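Local structure of 433aa long hypothetical phosphoribosylglycinamide formyl transferase (Pyrococcus horikoshii, 2DWC) at residues Gly240-Ser245 and Thr345-Ala350; Val302-His307 and Leu387-Ala392; Val3-Arg8 and Arg217-Asn222; Pro83-Pro88 and Phe107-Ala112; Val226-Lys231 and Gly333-Pro338. The protein is probably an ATP-grasp enzyme of the PurT type, with a Rossmann-like N-terminal region, and holds adenosine-5'-diphosphate in its nucleotide pocket. All blocks are in the same frame, centred on the assembly; numbering follows the deposited sequence.

How the contacts relate
From the N terminus, contact 3 joins the leading residues 3-8 to the end of strand 209-219 and so closes the longest loop. Within that loop contact 4 makes a short closure of its own, between 83-88 and 107-112 in the pre-ATP-grasp region, and the two touch. The other three cross one another, opening at 226-231 (contact 5), 240-245 (contact 1) and 302-307 (contact 2) and closing in the same order. Contacts 5 and 1 pair strands of the mixed sheet; contact 2 lays the short helix 303-306 on its strand 386-393. Neighbouring strands 343-349 and 386-393 link contacts 1 and 2, as 209-219 and 225-238 link contacts 3 and 5.

Contact 1: Gly240-Ser245 and Thr345-Ala350; sequences GDYHAS and THVIKA
Thr345 and Ser245 form a hydrogen-bonded pair between the antiparallel strands 241-245 and 345-349: Thr345 N donates to Ser245 O at 2.9 Å, and a weak return bond runs from Ser245 N to Thr345 O. Ala244 and His346 follow as a non-hydrogen-bonded pair, after which Val347 N donates a hydrogen bond to His243 O at 2.9 Å. The strand axes meet at 138°, well short of straight antiparallel.

Hydroxyl groups gather on the Thr345 side. Its OG1, held between the backbone N and the carbonyl carbon (chi1 70°), shares a hydrogen bond of 3.0 Å with Tyr242 OH, either of which could be the donor, and lies 2.9 Å from Ser245 OG. Threonine suits the place, being beta-branched for a strand yet polar; Ser245 OG is also bonded to Thr299 O. This pairing stitches a strand of the ATP-grasp region to strand 343-349, in the PurT C-terminal family region, in a sheet common to both.

Two rings meet offset edge-to-face: the edge of His346 turns to the face of His243, with planes at 73° and centroids 4.8 Å apart. The His346 ring is fixed by a bond from ND1 to Val347 O, 3.0 Å away in its plane, and His243 O sits over its face. His243 ND1 is bonded to Tyr236 OH.

Apolar packing comes from Val347, whose CG1 lies over the Tyr242 face, 4.0 Å from the centroid, and also near Tyr242 O. CG2 meets His243 CD2. Among charges, the poorly ordered Asp241 forms its salt bridge through OD2 with Arg386, and its OD1 stays 4.3 Å from Lys349 NZ.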
# COMPACT_ATOMS: atom_id res chain seq x y z
N GLY B 240 19.69 19.49 -8.66
CA GLY B 240 19.99 18.17 -8.14
C GLY B 240 18.87 17.41 -7.45
O GLY B 240 19.06 16.26 -7.07
N ASP B 241 17.71 18.04 -7.27
CA ASP B 241 16.60 17.35 -6.62
C ASP B 241 15.36 17.32 -7.51
O ASP B 241 14.95 18.33 -8.11
CB ASP B 241 16.28 18.00 -5.27
CG ASP B 241 15.26 17.19 -4.45
OD1 ASP B 241 14.03 17.27 -4.75
OD2 ASP B 241 15.68 16.48 -3.50
N TYR B 242 14.76 16.13 -7.64
CA TYR B 242 13.59 16.03 -8.48
C TYR B 242 12.47 16.74 -7.71
O TYR B 242 12.45 16.81 -6.47
CB TYR B 242 13.30 14.55 -8.83
CG TYR B 242 12.05 13.97 -8.21
CD1 TYR B 242 10.81 14.02 -8.87
CD2 TYR B 242 12.09 13.41 -6.94
CE1 TYR B 242 9.66 13.51 -8.27
CE2 TYR B 242 10.95 12.92 -6.33
CZ TYR B 242 9.74 12.97 -7.00
OH TYR B 242 8.61 12.51 -6.38
N HIS B 243 11.56 17.33 -8.47
CA HIS B 243 10.47 18.10 -7.90
C HIS B 243 9.14 17.47 -8.29
O HIS B 243 8.19 17.53 -7.52
CB HIS B 243 10.53 19.54 -8.44
CG HIS B 243 10.30 20.58 -7.39
ND1 HIS B 243 9.36 21.59 -7.51
CD2 HIS B 243 10.86 20.74 -6.16
CE1 HIS B 243 9.34 22.31 -6.41
NE2 HIS B 243 10.24 21.82 -5.57
N ALA B 244 9.07 16.90 -9.49
CA ALA B 244 7.83 16.28 -9.99
C ALA B 244 8.18 15.19 -10.99
O ALA B 244 9.21 15.29 -11.66
CB ALA B 244 6.96 17.35 -10.71
N SER B 245 7.34 14.16 -11.10
CA SER B 245 7.55 13.10 -12.08
C SER B 245 6.19 12.63 -12.55
O SER B 245 5.16 12.92 -11.92
CB SER B 245 8.33 11.91 -11.49
OG SER B 245 7.57 11.33 -10.42
N THR B 345 3.51 12.92 -9.58
CA THR B 345 3.83 13.25 -8.19
C THR B 345 4.41 14.64 -8.14
O THR B 345 4.87 15.18 -9.15
CB THR B 345 4.92 12.33 -7.58
OG1 THR B 345 6.18 12.64 -8.20
CG2 THR B 345 4.58 10.87 -7.76
N HIS B 346 4.35 15.26 -6.96
CA HIS B 346 5.02 16.52 -6.74
C HIS B 346 5.53 16.44 -5.29
O HIS B 346 4.78 16.04 -4.38
CB HIS B 346 4.08 17.72 -6.92
CG HIS B 346 4.83 19.02 -6.99
ND1 HIS B 346 5.44 19.59 -5.89
CD2 HIS B 346 5.14 19.81 -8.06
CE1 HIS B 346 6.11 20.67 -6.28
NE2 HIS B 346 5.95 20.82 -7.58
N VAL B 347 6.80 16.77 -5.07
CA VAL B 347 7.35 16.69 -3.72
C VAL B 347 6.78 17.72 -2.76
O VAL B 347 6.22 18.74 -3.17
CB VAL B 347 8.90 16.86 -3.76
CG1 VAL B 347 9.50 15.82 -4.71
CG2 VAL B 347 9.29 18.29 -4.21
N ILE B 348 6.88 17.38 -1.47
CA ILE B 348 6.48 18.27 -0.37
C ILE B 348 7.80 18.39 0.38
O ILE B 348 8.26 17.44 1.04
CB ILE B 348 5.40 17.62 0.51
CG1 ILE B 348 4.10 17.43 -0.33
CG2 ILE B 348 5.12 18.53 1.69
CD1 ILE B 348 3.04 16.57 0.40
N LYS B 349 8.45 19.55 0.24
CA LYS B 349 9.77 19.75 0.85
C LYS B 349 9.76 20.77 1.96
O LYS B 349 9.03 21.75 1.90
CB LYS B 349 10.79 20.21 -0.20
CG LYS B 349 10.87 19.34 -1.43
CD LYS B 349 12.23 19.46 -2.11
CE LYS B 349 12.67 20.92 -2.21
NZ LYS B 349 14.12 21.01 -2.57
N ALA B 350 10.61 20.55 2.97
CA ALA B 350 10.65 21.48 4.09
C ALA B 350 11.43 22.72 3.71
O ALA B 350 12.46 22.62 3.04
CB ALA B 350 11.32 20.81 5.32

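Contact 2: Val302-His307 and Leu387-Ala392; sequences VTLASH and LGIALA
Leu391 spreads its two methyl groups over the short helix 303-306. CD1 lies 3.9 Å from Leu304 CB, and CD2 rests at the same 3.9 Å from Ala305 CB, so the fork of the leucine straddles two consecutive residues of the turn. A chi1 of -92°, displaced from a staggered value, sets the fork so that one methyl goes to each. Alanine suits position 305 because its single methyl lets the strand come near: the CA atoms of Ala305 and Leu391 are 6.9 Å apart. Further along, the ends of two branched chains touch, Leu304 CD1 and Ile389 CD1 being 4.2 Å apart.

The contact is thus purely apolar packing of a one-turn helix against one side of strand 386-393, where Ile389 and Leu391 point to the helix; the alternate residues Ala390 and Ala392 pack on helix 397-409. Near its start the strand carries a classic beta bulge, Leu387 and Gly388 both facing Ile348.

Within the helix, Val302 O takes bonds from two backbone nitrogens, Ala305 N at 2.8 Å and Ser306 N at 3.0 Å, in keeping with a short tight turn, from which Leu304 and Ala305 point toward the strand. Val302 itself packs on Thr345, which also touches Leu391, so strand 343-349 lines the same apolar patch. Ala305 also meets Pro309 of the second subunit.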
# COMPACT_ATOMS: atom_id res chain seq x y z
N VAL B 302 5.95 7.85 -8.72
CA VAL B 302 4.69 7.96 -9.46
C VAL B 302 4.00 6.58 -9.64
O VAL B 302 2.76 6.49 -9.67
CB VAL B 302 4.93 8.62 -10.83
CG1 VAL B 302 5.83 7.75 -11.71
CG2 VAL B 302 3.56 8.84 -11.53
N THR B 303 4.80 5.51 -9.69
CA THR B 303 4.22 4.17 -9.87
C THR B 303 3.37 3.68 -8.69
O THR B 303 2.66 2.68 -8.80
CB THR B 303 5.29 3.12 -10.24
OG1 THR B 303 6.21 2.98 -9.15
CG2 THR B 303 6.02 3.56 -11.53
N LEU B 304 3.42 4.42 -7.57
CA LEU B 304 2.54 4.12 -6.43
C LEU B 304 1.10 4.36 -6.92
O LEU B 304 0.14 3.83 -6.37
CB LEU B 304 2.84 5.10 -5.30
CG LEU B 304 4.20 4.81 -4.66
CD1 LEU B 304 4.50 5.92 -3.61
CD2 LEU B 304 4.17 3.42 -3.97
N ALA B 305 0.94 5.20 -7.95
CA ALA B 305 -0.42 5.42 -8.44
C ALA B 305 -0.65 4.96 -9.89
O ALA B 305 -1.76 4.54 -10.25
CB ALA B 305 -0.81 6.91 -8.31
N SER B 306 0.39 5.05 -10.73
CA SER B 306 0.23 4.68 -12.15
C SER B 306 0.34 3.19 -12.41
O SER B 306 -0.10 2.73 -13.45
CB SER B 306 1.24 5.44 -12.99
OG SER B 306 2.54 5.14 -12.53
N HIS B 307 0.96 2.43 -11.51
CA HIS B 307 0.97 0.99 -11.67
C HIS B 307 -0.12 0.39 -10.80
O HIS B 307 -0.56 1.02 -9.82
CB HIS B 307 2.32 0.39 -11.24
CG HIS B 307 3.39 0.53 -12.29
ND1 HIS B 307 4.61 -0.08 -12.17
CD2 HIS B 307 3.43 1.26 -13.43
CE1 HIS B 307 5.38 0.27 -13.20
NE2 HIS B 307 4.69 1.08 -13.98
N LEU B 387 9.74 15.71 2.77
CA LEU B 387 8.91 15.16 3.86
C LEU B 387 7.71 14.37 3.38
O LEU B 387 7.07 13.65 4.17
CB LEU B 387 8.45 16.29 4.79
CG LEU B 387 9.61 17.02 5.47
CD1 LEU B 387 9.01 17.99 6.53
CD2 LEU B 387 10.56 15.99 6.13
N GLY B 388 7.38 14.49 2.08
CA GLY B 388 6.24 13.72 1.59
C GLY B 388 6.04 13.96 0.11
O GLY B 388 6.89 14.60 -0.52
N ILE B 389 4.95 13.45 -0.45
CA ILE B 389 4.64 13.70 -1.86
C ILE B 389 3.14 13.80 -2.06
O ILE B 389 2.37 13.19 -1.32
CB ILE B 389 5.08 12.56 -2.85
CG1 ILE B 389 4.59 11.19 -2.32
CG2 ILE B 389 6.57 12.64 -3.13
CD1 ILE B 389 4.58 10.12 -3.40
N ALA B 390 2.74 14.58 -3.06
CA ALA B 390 1.34 14.58 -3.47
C ALA B 390 1.34 13.62 -4.68
O ALA B 390 2.28 13.62 -5.49
CB ALA B 390 0.90 16.01 -3.93
N LEU B 391 0.29 12.80 -4.80
CA LEU B 391 0.13 11.83 -5.91
C LEU B 391 -1.21 12.16 -6.56
O LEU B 391 -2.17 12.41 -5.86
CB LEU B 391 -0.02 10.41 -5.38
CG LEU B 391 1.16 9.48 -5.18
CD1 LEU B 391 0.66 8.18 -4.51
CD2 LEU B 391 1.78 9.16 -6.54
N ALA B 392 -1.28 12.14 -7.88
CA ALA B 392 -2.55 12.42 -8.53
C ALA B 392 -2.63 11.57 -9.80
O ALA B 392 -1.60 11.31 -10.43
CB ALA B 392 -2.66 13.91 -8.90

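Contact 3: Val3-Arg8 and Arg217-Asn222; sequences VMIKLR and RHFDEN
Phe219 lays one face of its ring against the backbone of residues 3-8. Leu7 N sits 3.5 Å above the ring plane, offset toward the rim, and the Lys6 carbonyl C approaches Phe219 CE2 obliquely. At the ring edge Ile5 O is 3.6 Å from CZ, where the aromatic hydrogens offer a mildly positive rim to a carbonyl. Val3, its side chain pointing against that of Phe219, brings CG1 to 4.0 Å from CZ. Leu7, with CG anti to its backbone N (chi1 173°), runs back past the phenylalanine: its CD1 packs 3.6 Å from Phe219 CB, and its CD2 lies 3.6 Å from Glu221 O.

A large flat side chain suits this place, since an irregular segment offers backbone atoms for it to cover. Phe219 ends the first strand of the antiparallel beta hairpin formed by 209-219 and 225-238, so the N-terminal segment lies against the end of that strand and the start of the turn.

Further out, His218 ND1 bonds Phe219 O at 2.9 Å, from above the carbonyl plane. Asp220 OD1 takes Glu224 N within the turn. Ile225 and Leu273 pack on Phe219, and Val363 of the second subunit packs on Leu7 and Glu221.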
# COMPACT_ATOMS: atom_id res chain seq x y z
N VAL B 3 24.02 -14.04 -10.36
CA VAL B 3 22.93 -14.10 -9.36
C VAL B 3 23.04 -15.38 -8.53
O VAL B 3 23.07 -16.50 -9.09
CB VAL B 3 21.57 -14.08 -10.09
CG1 VAL B 3 20.43 -14.39 -9.12
CG2 VAL B 3 21.36 -12.75 -10.80
N MET B 4 23.08 -15.25 -7.21
CA MET B 4 23.25 -16.41 -6.35
C MET B 4 21.98 -17.07 -5.88
O MET B 4 22.07 -18.14 -5.28
CB MET B 4 24.13 -16.07 -5.14
CG MET B 4 23.45 -15.09 -4.16
SD MET B 4 24.65 -14.88 -2.76
CE MET B 4 25.87 -13.89 -3.62
N ILE B 5 20.79 -16.45 -6.11
CA ILE B 5 19.57 -17.11 -5.69
C ILE B 5 18.90 -17.72 -6.95
O ILE B 5 19.46 -17.66 -8.03
CB ILE B 5 18.55 -16.14 -5.04
CG1 ILE B 5 18.16 -15.02 -6.02
CG2 ILE B 5 19.19 -15.48 -3.79
CD1 ILE B 5 16.81 -14.29 -5.58
N LYS B 6 17.74 -18.34 -6.79
CA LYS B 6 17.05 -18.93 -7.93
C LYS B 6 15.58 -18.58 -7.89
O LYS B 6 15.09 -17.93 -6.96
CB LYS B 6 17.20 -20.44 -7.91
CG LYS B 6 16.66 -21.05 -6.62
CD LYS B 6 17.14 -22.50 -6.50
CE LYS B 6 16.82 -23.06 -5.13
NZ LYS B 6 15.35 -23.07 -4.92
N LEU B 7 14.87 -19.00 -8.92
CA LEU B 7 13.42 -18.76 -9.02
C LEU B 7 12.77 -19.34 -7.76
O LEU B 7 13.03 -20.51 -7.34
CB LEU B 7 12.88 -19.44 -10.31
CG LEU B 7 11.35 -19.44 -10.51
CD1 LEU B 7 10.84 -18.08 -10.88
CD2 LEU B 7 11.01 -20.42 -11.64
N ARG B 8 11.91 -18.52 -7.14
CA ARG B 8 11.23 -18.86 -5.89
C ARG B 8 9.76 -19.22 -6.07
O ARG B 8 9.01 -18.47 -6.69
CB ARG B 8 11.33 -17.64 -4.94
CG ARG B 8 10.56 -17.84 -3.67
CD ARG B 8 10.77 -16.59 -2.76
NE ARG B 8 12.14 -16.60 -2.18
CZ ARG B 8 12.51 -17.37 -1.15
NH1 ARG B 8 11.64 -18.21 -0.54
NH2 ARG B 8 13.77 -17.31 -0.75
N ARG B 217 15.08 -6.50 -13.80
CA ARG B 217 15.63 -7.82 -14.12
C ARG B 217 15.05 -8.80 -13.13
O ARG B 217 15.14 -8.60 -11.93
CB ARG B 217 17.16 -7.81 -14.01
CG ARG B 217 17.83 -7.13 -15.26
CD ARG B 217 19.34 -6.97 -15.14
NE ARG B 217 19.94 -8.27 -14.85
CZ ARG B 217 20.32 -9.14 -15.77
NH1 ARG B 217 20.18 -8.86 -17.07
NH2 ARG B 217 20.87 -10.28 -15.39
N HIS B 218 14.49 -9.91 -13.60
CA HIS B 218 13.85 -10.85 -12.66
C HIS B 218 13.74 -12.20 -13.37
O HIS B 218 13.97 -12.28 -14.58
CB HIS B 218 12.43 -10.32 -12.33
CG HIS B 218 11.54 -10.22 -13.54
ND1 HIS B 218 10.68 -11.23 -13.93
CD2 HIS B 218 11.38 -9.22 -14.44
CE1 HIS B 218 10.01 -10.84 -15.01
NE2 HIS B 218 10.41 -9.63 -15.33
N PHE B 219 13.38 -13.24 -12.62
CA PHE B 219 13.20 -14.57 -13.19
C PHE B 219 11.86 -14.67 -13.89
O PHE B 219 10.86 -14.10 -13.44
CB PHE B 219 13.21 -15.65 -12.10
CG PHE B 219 14.58 -15.93 -11.53
CD1 PHE B 219 15.61 -16.42 -12.34
CD2 PHE B 219 14.85 -15.64 -10.19
CE1 PHE B 219 16.90 -16.60 -11.83
CE2 PHE B 219 16.15 -15.82 -9.67
CZ PHE B 219 17.18 -16.30 -10.51
N ASP B 220 11.85 -15.40 -15.00
CA ASP B 220 10.60 -15.68 -15.69
C ASP B 220 10.14 -17.03 -15.17
O ASP B 220 10.82 -17.69 -14.36
CB ASP B 220 10.77 -15.69 -17.23
CG ASP B 220 11.72 -16.79 -17.75
OD1 ASP B 220 12.00 -17.80 -17.05
OD2 ASP B 220 12.16 -16.66 -18.91
N GLU B 221 8.97 -17.46 -15.62
CA GLU B 221 8.43 -18.71 -15.14
C GLU B 221 9.30 -19.93 -15.40
O GLU B 221 9.18 -20.94 -14.70
CB GLU B 221 7.02 -18.91 -15.74
CG GLU B 221 6.09 -19.67 -14.85
CD GLU B 221 4.66 -19.73 -15.41
OE1 GLU B 221 4.33 -18.94 -16.33
OE2 GLU B 221 3.87 -20.56 -14.90
N ASN B 222 10.17 -19.85 -16.41
CA ASN B 222 11.06 -20.95 -16.73
C ASN B 222 12.34 -20.96 -15.91
O ASN B 222 13.16 -21.85 -16.06
CB ASN B 222 11.45 -20.94 -18.21
CG ASN B 222 10.26 -20.98 -19.11
OD1 ASN B 222 9.35 -21.79 -18.92
ND2 ASN B 222 10.24 -20.10 -20.12

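Contact 4: Pro83-Pro88 and Phe107-Ala112; sequences PDAIIP and FVVPNA
Ile86 holds the tight part of the contact with both of its backbone polar atoms. Its N donates to Phe107 O at 2.8 Å, and its O receives Val109 N at 3.1 Å. The two segments run in the same direction, and Val108 is bridged to Ile86 between these bonds. Branched side chains fill the two flanks. On one, Val109 CG2 lies 4.3 Å from Ala85 CB and also meets Ile87 CG1; with CG1 anti to the backbone N (chi1 169°), CG2 is left to turn to this pair. Helix 313-322 covers Val109 and Ile87 through His317 and Val321. On the other flank Ile86 CD1 meets Val108 CG2 at 4.2 Å, and Phe101 of helix 95-103 packs on both residues. Pro88, which has no N-H to donate, instead brings CD to 3.4 Å from Val109 O, and a cis peptide bond before Pro110 then bends the chain.

The opposite end is looser. There a water replaces a direct bond, donating to Pro83 O at 2.8 Å and accepting from Phe107 N at 2.9 Å. Asp84, partly exposed, turns its side chain away to Lys21 N, while its carbonyl O lies 3.5 Å from Phe107 CB and near the ring plane, at its edge.

Past the bend, Asn111 is the N-cap of helix 112-118, its OD1 taking Ala114 N. Strand 85-88, helix 95-103 and the extended residues 107-109 together resemble a beta-alpha-beta crossover, added at the outer strand of the parallel, Rossmann-like sheet of the pre-ATP-grasp region.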
# COMPACT_ATOMS: atom_id res chain seq x y z
N PRO B 83 20.06 -12.29 6.17
CA PRO B 83 18.94 -12.00 5.28
C PRO B 83 18.98 -12.72 3.92
O PRO B 83 20.06 -13.12 3.48
CB PRO B 83 19.04 -10.50 5.12
CG PRO B 83 20.45 -10.24 5.10
CD PRO B 83 21.03 -11.18 6.17
N ASP B 84 17.79 -12.87 3.29
CA ASP B 84 17.71 -13.45 1.92
C ASP B 84 18.11 -12.43 0.86
O ASP B 84 18.44 -12.81 -0.28
CB ASP B 84 16.26 -13.92 1.66
CG ASP B 84 15.91 -15.09 2.57
OD1 ASP B 84 15.28 -14.88 3.63
OD2 ASP B 84 16.35 -16.23 2.29
N ALA B 85 18.01 -11.14 1.19
CA ALA B 85 18.44 -10.08 0.28
C ALA B 85 18.88 -8.89 1.07
O ALA B 85 18.21 -8.53 2.05
CB ALA B 85 17.29 -9.66 -0.67
N ILE B 86 20.00 -8.30 0.66
CA ILE B 86 20.57 -7.06 1.26
C ILE B 86 20.29 -6.01 0.18
O ILE B 86 20.78 -6.10 -0.94
CB ILE B 86 22.07 -7.25 1.46
CG1 ILE B 86 22.26 -8.35 2.48
CG2 ILE B 86 22.71 -5.89 1.93
CD1 ILE B 86 23.75 -8.67 2.73
N ILE B 87 19.45 -5.04 0.54
CA ILE B 87 18.93 -4.02 -0.37
C ILE B 87 19.44 -2.64 -0.05
O ILE B 87 18.91 -1.95 0.83
CB ILE B 87 17.38 -4.05 -0.29
CG1 ILE B 87 16.86 -5.47 -0.55
CG2 ILE B 87 16.78 -3.07 -1.30
CD1 ILE B 87 15.31 -5.66 -0.48
N PRO B 88 20.49 -2.21 -0.75
CA PRO B 88 21.05 -0.87 -0.52
C PRO B 88 20.08 0.15 -1.09
O PRO B 88 19.66 0.02 -2.24
CB PRO B 88 22.37 -0.88 -1.31
CG PRO B 88 22.60 -2.26 -1.75
CD PRO B 88 21.24 -2.96 -1.78
N PHE B 107 23.10 -12.41 -0.60
CA PHE B 107 22.67 -11.80 -1.84
C PHE B 107 22.51 -10.27 -1.77
O PHE B 107 21.57 -9.75 -1.17
CB PHE B 107 21.34 -12.46 -2.29
CG PHE B 107 20.81 -11.93 -3.59
CD1 PHE B 107 21.68 -11.72 -4.68
CD2 PHE B 107 19.46 -11.62 -3.74
CE1 PHE B 107 21.21 -11.22 -5.91
CE2 PHE B 107 18.97 -11.11 -5.00
CZ PHE B 107 19.87 -10.92 -6.07
N VAL B 108 23.48 -9.58 -2.36
CA VAL B 108 23.49 -8.11 -2.45
C VAL B 108 22.84 -7.72 -3.78
O VAL B 108 23.21 -8.23 -4.86
CB VAL B 108 24.93 -7.61 -2.39
CG1 VAL B 108 24.99 -6.09 -2.55
CG2 VAL B 108 25.54 -8.03 -1.03
N VAL B 109 21.89 -6.79 -3.70
CA VAL B 109 21.08 -6.36 -4.85
C VAL B 109 21.58 -5.10 -5.53
O VAL B 109 21.91 -4.11 -4.86
CB VAL B 109 19.65 -6.04 -4.35
CG1 VAL B 109 18.81 -5.32 -5.43
CG2 VAL B 109 18.98 -7.35 -3.88
N PRO B 110 21.69 -5.11 -6.87
CA PRO B 110 21.41 -6.21 -7.83
C PRO B 110 22.61 -7.16 -7.79
O PRO B 110 22.48 -8.37 -8.04
CB PRO B 110 21.21 -5.46 -9.15
CG PRO B 110 22.15 -4.30 -9.01
CD PRO B 110 21.96 -3.84 -7.57
N ASN B 111 23.77 -6.56 -7.49
CA ASN B 111 25.05 -7.23 -7.17
C ASN B 111 25.89 -6.08 -6.59
O ASN B 111 25.55 -4.89 -6.75
CB ASN B 111 25.79 -7.92 -8.38
CG ASN B 111 25.83 -7.07 -9.61
OD1 ASN B 111 26.28 -5.93 -9.59
ND2 ASN B 111 25.34 -7.64 -10.72
N ALA B 112 26.97 -6.42 -5.91
CA ALA B 112 27.79 -5.39 -5.28
C ALA B 112 28.46 -4.46 -6.31
O ALA B 112 28.52 -3.25 -6.13
CB ALA B 112 28.86 -6.07 -4.38
O HOH W 1 21.39 -14.01 1.16

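Contact 5: Val226-Lys231 and Gly333-Pro338; sequences VTTFPK and GYRLFP
Val226 begins the contact by setting CG2 over one face of the Arg335 guanidinium, 4.0 Å from Arg335 CD, where an aliphatic branch suits the flat, poorly hydrated side of the group. At Thr227 a water takes over from a direct bond, donating to Thr227 O at 2.7 Å and accepting a longer one from Arg335 N. Thr228 OG1 then receives Arg335 NH1 at 2.8 Å, the hydroxyl lying somewhat out of the guanidinium plane; the extended arginine chain, CG anti to the backbone N, carries NH1 that far. His218 NE2 is a second partner of this OG1, and Ile326 O of NH1.

Phe229 makes the parallel pairing with Leu336: its N donates to Arg335 O at 2.8 Å, and its O takes Phe337 N at 2.9 Å. Its ring offers a face to the edge of Tyr334, a T-shaped pair with planes at 83° and centroids 5.9 Å apart, while its CB packs on Leu336 CD2. Pro230 has no N-H to give, and touches Phe337 CB through its CG. Lys231 N closes the series through a water that donates to Phe337 O at 2.8 Å, and its NZ pairs with Glu256.

Two direct backbone bonds thus sit between water bridges at either end, and the contacts of the Arg335 guanidinium, valine over one face and Thr228 OG1 and Ile326 O at NH1, probably fix the orientation of the charged group.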
# COMPACT_ATOMS: atom_id res chain seq x y z
N VAL B 226 14.91 -12.45 -17.16
CA VAL B 226 14.43 -11.57 -18.23
C VAL B 226 14.38 -10.13 -17.73
O VAL B 226 14.55 -9.88 -16.53
CB VAL B 226 13.00 -11.98 -18.72
CG1 VAL B 226 13.04 -13.36 -19.31
CG2 VAL B 226 12.01 -11.96 -17.57
N THR B 227 14.17 -9.18 -18.64
CA THR B 227 14.11 -7.78 -18.24
C THR B 227 12.76 -7.23 -18.74
O THR B 227 12.40 -7.41 -19.92
CB THR B 227 15.27 -6.99 -18.87
OG1 THR B 227 16.50 -7.69 -18.61
CG2 THR B 227 15.33 -5.55 -18.31
N THR B 228 12.04 -6.54 -17.86
CA THR B 228 10.71 -6.02 -18.17
C THR B 228 10.72 -4.52 -18.05
O THR B 228 11.37 -3.94 -17.18
CB THR B 228 9.66 -6.69 -17.23
OG1 THR B 228 9.71 -8.07 -17.48
CG2 THR B 228 8.24 -6.17 -17.47
N PHE B 229 9.99 -3.89 -18.98
CA PHE B 229 10.01 -2.45 -19.09
C PHE B 229 8.74 -1.68 -18.87
O PHE B 229 7.79 -1.77 -19.69
CB PHE B 229 10.53 -2.06 -20.49
CG PHE B 229 11.93 -2.55 -20.76
CD1 PHE B 229 12.15 -3.84 -21.25
CD2 PHE B 229 13.01 -1.74 -20.45
CE1 PHE B 229 13.44 -4.31 -21.43
CE2 PHE B 229 14.32 -2.21 -20.61
CZ PHE B 229 14.53 -3.50 -21.11
N PRO B 230 8.68 -0.91 -17.76
CA PRO B 230 7.48 -0.09 -17.50
C PRO B 230 7.51 1.08 -18.50
O PRO B 230 8.53 1.35 -19.16
CB PRO B 230 7.71 0.47 -16.08
CG PRO B 230 8.60 -0.57 -15.43
CD PRO B 230 9.56 -0.99 -16.58
N LYS B 231 6.41 1.84 -18.58
CA LYS B 231 6.43 3.00 -19.45
C LYS B 231 7.44 4.02 -18.90
O LYS B 231 7.62 4.14 -17.68
CB LYS B 231 5.03 3.64 -19.50
CG LYS B 231 4.05 2.85 -20.31
CD LYS B 231 4.33 3.20 -21.80
CE LYS B 231 3.32 2.62 -22.73
NZ LYS B 231 3.57 3.18 -24.11
N GLY B 333 8.99 -7.53 -29.49
CA GLY B 333 10.25 -8.02 -28.97
C GLY B 333 10.65 -7.51 -27.59
O GLY B 333 11.72 -7.85 -27.10
N TYR B 334 9.82 -6.65 -26.99
CA TYR B 334 10.11 -6.14 -25.65
C TYR B 334 9.04 -6.64 -24.67
O TYR B 334 7.84 -6.65 -24.99
CB TYR B 334 10.15 -4.60 -25.63
CG TYR B 334 11.42 -3.99 -26.20
CD1 TYR B 334 11.41 -3.32 -27.43
CD2 TYR B 334 12.66 -4.15 -25.53
CE1 TYR B 334 12.59 -2.84 -28.00
CE2 TYR B 334 13.85 -3.65 -26.09
CZ TYR B 334 13.81 -3.01 -27.33
OH TYR B 334 14.98 -2.56 -27.92
N ARG B 335 9.49 -7.09 -23.50
CA ARG B 335 8.58 -7.55 -22.46
C ARG B 335 8.25 -6.26 -21.68
O ARG B 335 9.12 -5.67 -21.02
CB ARG B 335 9.27 -8.58 -21.55
CG ARG B 335 8.30 -9.48 -20.77
CD ARG B 335 9.07 -10.44 -19.85
NE ARG B 335 8.26 -11.45 -19.12
CZ ARG B 335 7.62 -11.24 -17.97
NH1 ARG B 335 7.66 -10.03 -17.37
NH2 ARG B 335 6.98 -12.27 -17.38
N LEU B 336 7.01 -5.78 -21.83
CA LEU B 336 6.61 -4.54 -21.19
C LEU B 336 5.78 -4.78 -19.95
O LEU B 336 5.20 -5.85 -19.76
CB LEU B 336 5.78 -3.67 -22.18
CG LEU B 336 6.47 -3.34 -23.53
CD1 LEU B 336 5.61 -2.33 -24.28
CD2 LEU B 336 7.85 -2.77 -23.30
N PHE B 337 5.72 -3.77 -19.09
CA PHE B 337 4.89 -3.85 -17.89
C PHE B 337 3.79 -2.79 -18.11
O PHE B 337 4.04 -1.60 -18.10
CB PHE B 337 5.69 -3.51 -16.63
CG PHE B 337 4.93 -3.83 -15.38
CD1 PHE B 337 4.84 -5.14 -14.95
CD2 PHE B 337 4.15 -2.85 -14.76
CE1 PHE B 337 3.98 -5.50 -13.92
CE2 PHE B 337 3.28 -3.19 -13.73
CZ PHE B 337 3.19 -4.51 -13.31
N PRO B 338 2.55 -3.23 -18.26
CA PRO B 338 1.44 -2.30 -18.51
C PRO B 338 1.13 -1.34 -17.37
O PRO B 338 1.07 -1.73 -16.23
CB PRO B 338 0.26 -3.25 -18.78
CG PRO B 338 0.92 -4.54 -19.23
CD PRO B 338 2.08 -4.63 -18.28
O HOH W 2 12.64 -7.40 -22.57
O HOH W 3 4.31 0.87 -16.92